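Local coordinates for protein isomerase/lactonizing enzyme (Agrobacterium tumefaciens, PDB 1RVK) that is of unknown function but, as a magnesium-binding member of the enolase superfamily, probably catalyses a reaction that begins by removing a proton next to a carboxylate, at residues R155-L160 and E195-D200; Q238-Y243 and I271-C276. One frame throughout, in Å; residues are numbered along the deposited sequence.

Contact 1. Residues R155-L160 and E195-D200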
# COMPACT_ATOMS: atom_id res chain seq x y z
N ARG A 155 -5.14 16.95 -16.85
CA ARG A 155 -6.60 16.96 -16.84
C ARG A 155 -7.15 16.12 -15.70
O ARG A 155 -8.12 16.50 -15.03
CB ARG A 155 -7.14 16.46 -18.18
CG ARG A 155 -6.86 17.39 -19.35
CD ARG A 155 -7.67 18.68 -19.24
NE ARG A 155 -7.37 19.61 -20.33
CZ ARG A 155 -8.09 20.69 -20.61
NH1 ARG A 155 -9.16 21.00 -19.89
NH2 ARG A 155 -7.74 21.47 -21.63
N PHE A 156 -6.55 14.96 -15.46
CA PHE A 156 -7.03 14.11 -14.39
C PHE A 156 -6.77 14.79 -13.04
O PHE A 156 -7.60 14.72 -12.13
CB PHE A 156 -6.35 12.74 -14.43
CG PHE A 156 -6.94 11.74 -13.48
CD1 PHE A 156 -8.32 11.64 -13.32
CD2 PHE A 156 -6.12 10.87 -12.77
CE1 PHE A 156 -8.88 10.69 -12.46
CE2 PHE A 156 -6.66 9.92 -11.91
CZ PHE A 156 -8.05 9.83 -11.76
N ALA A 157 -5.63 15.47 -12.93
CA ALA A 157 -5.28 16.17 -11.70
C ALA A 157 -6.34 17.22 -11.34
O ALA A 157 -6.69 17.39 -10.18
CB ALA A 157 -3.91 16.83 -11.84
N GLU A 158 -6.85 17.92 -12.35
CA GLU A 158 -7.88 18.93 -12.10
C GLU A 158 -9.11 18.26 -11.50
O GLU A 158 -9.73 18.79 -10.57
CB GLU A 158 -8.26 19.64 -13.39
CG GLU A 158 -7.16 20.52 -13.96
CD GLU A 158 -7.62 21.32 -15.16
OE1 GLU A 158 -8.58 22.12 -15.03
OE2 GLU A 158 -7.03 21.14 -16.25
N THR A 159 -9.46 17.09 -12.02
CA THR A 159 -10.61 16.35 -11.54
C THR A 159 -10.43 15.92 -10.08
O THR A 159 -11.36 15.96 -9.29
CB THR A 159 -10.86 15.10 -12.42
OG1 THR A 159 -11.21 15.52 -13.74
CG2 THR A 159 -11.97 14.25 -11.85
N LEU A 160 -9.21 15.51 -9.73
CA LEU A 160 -8.93 15.08 -8.36
C LEU A 160 -8.98 16.24 -7.37
O LEU A 160 -9.41 16.07 -6.23
CB LEU A 160 -7.57 14.38 -8.29
CG LEU A 160 -7.44 13.10 -9.13
CD1 LEU A 160 -6.02 12.57 -9.01
CD2 LEU A 160 -8.46 12.05 -8.66
N GLU A 195 1.10 22.90 -13.55
CA GLU A 195 0.46 24.01 -14.25
C GLU A 195 -1.05 23.99 -14.05
O GLU A 195 -1.68 25.04 -13.91
CB GLU A 195 0.78 23.93 -15.75
CG GLU A 195 0.15 25.04 -16.58
CD GLU A 195 0.76 26.40 -16.29
OE1 GLU A 195 0.77 26.82 -15.11
OE2 GLU A 195 1.24 27.05 -17.24
N ALA A 196 -1.63 22.80 -14.03
CA ALA A 196 -3.08 22.64 -13.88
C ALA A 196 -3.64 22.87 -12.48
O ALA A 196 -4.74 23.39 -12.33
CB ALA A 196 -3.50 21.27 -14.38
N VAL A 197 -2.89 22.49 -11.45
CA VAL A 197 -3.38 22.62 -10.08
C VAL A 197 -2.88 23.83 -9.29
O VAL A 197 -3.45 24.17 -8.26
CB VAL A 197 -3.08 21.35 -9.27
CG1 VAL A 197 -3.66 20.14 -9.97
CG2 VAL A 197 -1.58 21.19 -9.08
N GLY A 198 -1.82 24.46 -9.77
CA GLY A 198 -1.29 25.61 -9.06
C GLY A 198 -0.24 25.21 -8.05
O GLY A 198 0.06 24.03 -7.90
N PRO A 199 0.34 26.18 -7.33
CA PRO A 199 1.38 25.94 -6.32
C PRO A 199 0.92 25.50 -4.93
O PRO A 199 1.75 25.13 -4.10
CB PRO A 199 2.10 27.28 -6.27
CG PRO A 199 0.96 28.23 -6.39
CD PRO A 199 0.14 27.63 -7.52
N ASP A 200 -0.38 25.52 -4.67
CA ASP A 200 -0.90 25.15 -3.36
C ASP A 200 -1.26 23.68 -3.14
O ASP A 200 -1.50 23.25 -2.02
CB ASP A 200 -2.10 26.04 -3.01
CG ASP A 200 -1.70 27.49 -2.85
OD1 ASP A 200 -2.61 28.35 -2.81
OD2 ASP A 200 -0.49 27.77 -2.77
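The backbone bond from L160 N to F156 O, 3.0 Å long, closes the helical turn from which A157 and E158 reach across to V197 and A196. This turn belongs to helix 150-163, and its partner is the last turn of helix 183-197. The two backbones come nearest at E158 and V197, whose CA atoms are 6.2 Å apart; such closeness suits the methyl of alanine, which appears once on each side. A157 directs its CB at the neighbouring helix and meets CG1 of V197 at 3.8 Å, an apolar pair. That branch is brought forward by a first torsion of -56°, which sets CG1 opposite the carbonyl carbon. One step outward, A196 CB rests against the aliphatic part of E158, with CG at 3.8 Å. The glutamate is stretched beyond CG (chi2 -175°), and OE2 still passes 4.0 Å from the same methyl. Glutamate suits this exposed place because its methylene groups can pack on an alanine while its charged end lies beyond them. F156 and L160, which take no part in the contact, lie against the barrel strands, where both touch I137 and L333, and L160 sets CG over the centre of one face of the F156 ring. Just past V197 the helix ends at G198, whose positive phi of 90° and extended psi are a backbone shape that glycine takes readily; its O accepts a hydrogen bond from R194 NH1. With strand 167-171 joining the two helices and strand 202-206 following, this is the packing of consecutive outer helices in the (beta/alpha)-barrel of the enolase superfamily, a TIM-barrel relative.

Contact 2. Residues Q238-Y243 and I271-C276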
# COMPACT_ATOMS: atom_id res chain seq x y z
N GLN A 238 17.39 -2.06 -4.32
CA GLN A 238 18.34 -3.04 -3.81
C GLN A 238 19.70 -2.37 -3.65
O GLN A 238 20.60 -2.90 -3.00
CB GLN A 238 18.40 -4.25 -4.76
CG GLN A 238 17.12 -5.08 -4.72
CD GLN A 238 17.05 -6.12 -5.83
OE1 GLN A 238 16.99 -5.78 -7.02
NE2 GLN A 238 17.05 -7.39 -5.45
N SER A 239 19.84 -1.19 -4.25
CA SER A 239 21.09 -0.43 -4.16
C SER A 239 20.99 0.72 -3.17
O SER A 239 20.70 1.85 -3.54
CB SER A 239 21.49 0.12 -5.54
OG SER A 239 22.71 0.86 -5.45
N LEU A 240 21.25 0.41 -1.90
CA LEU A 240 21.21 1.39 -0.83
C LEU A 240 22.16 2.55 -1.15
O LEU A 240 21.82 3.72 -0.95
CB LEU A 240 21.64 0.74 0.48
CG LEU A 240 21.71 1.61 1.73
CD1 LEU A 240 20.30 1.98 2.16
CD2 LEU A 240 22.41 0.85 2.85
N SER A 241 23.35 2.21 -1.65
CA SER A 241 24.35 3.22 -1.99
C SER A 241 23.89 4.23 -3.03
O SER A 241 24.26 5.39 -2.97
CB SER A 241 25.65 2.55 -2.46
OG SER A 241 26.39 2.07 -1.36
N SER A 242 23.09 3.78 -3.99
CA SER A 242 22.59 4.68 -5.02
C SER A 242 21.67 5.72 -4.40
O SER A 242 21.64 6.87 -4.84
CB SER A 242 21.84 3.89 -6.09
OG SER A 242 22.74 3.10 -6.85
N TYR A 243 20.93 5.33 -3.37
CA TYR A 243 20.02 6.26 -2.71
C TYR A 243 20.77 7.25 -1.82
O TYR A 243 20.36 8.40 -1.69
CB TYR A 243 18.96 5.50 -1.92
CG TYR A 243 17.82 5.06 -2.79
CD1 TYR A 243 17.95 3.96 -3.65
CD2 TYR A 243 16.64 5.79 -2.84
CE1 TYR A 243 16.92 3.61 -4.53
CE2 TYR A 243 15.61 5.46 -3.72
CZ TYR A 243 15.76 4.36 -4.56
OH TYR A 243 14.75 4.04 -5.44
N ILE A 271 17.95 4.48 7.40
CA ILE A 271 18.07 5.65 8.26
C ILE A 271 19.53 5.86 8.65
O ILE A 271 20.07 6.97 8.56
CB ILE A 271 17.23 5.50 9.55
CG1 ILE A 271 15.74 5.51 9.20
CG2 ILE A 271 17.55 6.63 10.53
CD1 ILE A 271 14.82 5.33 10.39
N LYS A 272 20.18 4.78 9.08
CA LYS A 272 21.57 4.82 9.52
C LYS A 272 22.52 5.32 8.43
O LYS A 272 23.47 6.05 8.72
CB LYS A 272 22.00 3.43 9.98
CG LYS A 272 23.38 3.36 10.63
CD LYS A 272 23.45 4.26 11.86
CE LYS A 272 24.71 3.99 12.68
NZ LYS A 272 24.65 2.66 13.35
N ALA A 273 22.26 4.92 7.19
CA ALA A 273 23.11 5.31 6.07
C ALA A 273 22.70 6.62 5.41
O ALA A 273 23.38 7.11 4.52
CB ALA A 273 23.14 4.20 5.03
N GLY A 274 21.58 7.19 5.86
CA GLY A 274 21.10 8.43 5.28
C GLY A 274 20.71 8.25 3.83
O GLY A 274 20.98 9.12 2.99
N ALA A 275 20.05 7.14 3.52
CA ALA A 275 19.64 6.83 2.15
C ALA A 275 18.34 7.50 1.73
O ALA A 275 17.98 7.46 0.55
CB ALA A 275 19.53 5.32 1.97
N CYS A 276 17.63 8.09 2.68
CA CYS A 276 16.38 8.76 2.37
C CYS A 276 16.12 9.91 3.34
O CYS A 276 16.74 9.97 4.41
CB CYS A 276 15.22 7.77 2.44
SG CYS A 276 15.02 7.00 4.06
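L240, near the start of helix 240-249, packs against A273 and A275 at the C-terminal end of helix 263-272, joining two successive outer helices of the enolase-type barrel. The tight part lies inward. L240 CD1 and A275 CB are 3.4 Å apart, closer than ordinary van der Waals contact, and alanine's single methyl allows the two backbones to come this near. Leucine reaches this far because CG stands opposite the backbone N (chi1 179°), carrying both methyls toward the other segment. Y243 adds its CB, 3.9 Å from the same alanine methyl, while its ring continues away: W270 meets that ring with planes about 50° apart, and OH is hydrogen-bonded to M235 O. Tyrosine thus supplies an apolar CB here and a polar end elsewhere. W270 also touches L240 and A275.

Toward solvent the fit is slacker. L240 CD2 stays 4.1 Å from A273 CB, and both residues are partly exposed. Beyond A273 the chain turns in a Schellman motif at G274, whose phi of 64° favours glycine; G274 N bonds back to I271 O, and the turn swings A275 inward. At the other helix, S239 occupies the N-cap, and its OG shares a 2.6 Å hydrogen bond with S242 OG, which R213 NE also contacts by a hydrogen bond. Serine's short hydroxyl at the N-cap reaches the hydroxyl of S242.

Where the backbones come closest, two carbonyl oxygens, Y243 O and A275 O, lie 3.4 Å apart, two acceptors not bonded to each other; S247 OG is hydrogen-bonded to Y243 O and weakly to A275 O, which also lies 3.3 Å from Y243 CB.

Overall arrangement
Contacts 1 and 2 each join successive outer helices of one barrel, but they do not touch: their centres are 32 Å apart and their nearest atoms about 22 Å. The magnesium ion, bound by D206, E232 and E258, marks the probable active site, as in other members of the superfamily. Contact 1 lies where helix 183-197 gives way to strand 202-206, at whose far end D206 sits, so it probably lies well away from the metal. In contact 2 the side chain of Y243 is about 9 Å from the ion, and its helix 240-249 lies in the chain between the strand that ends at E232 and E258.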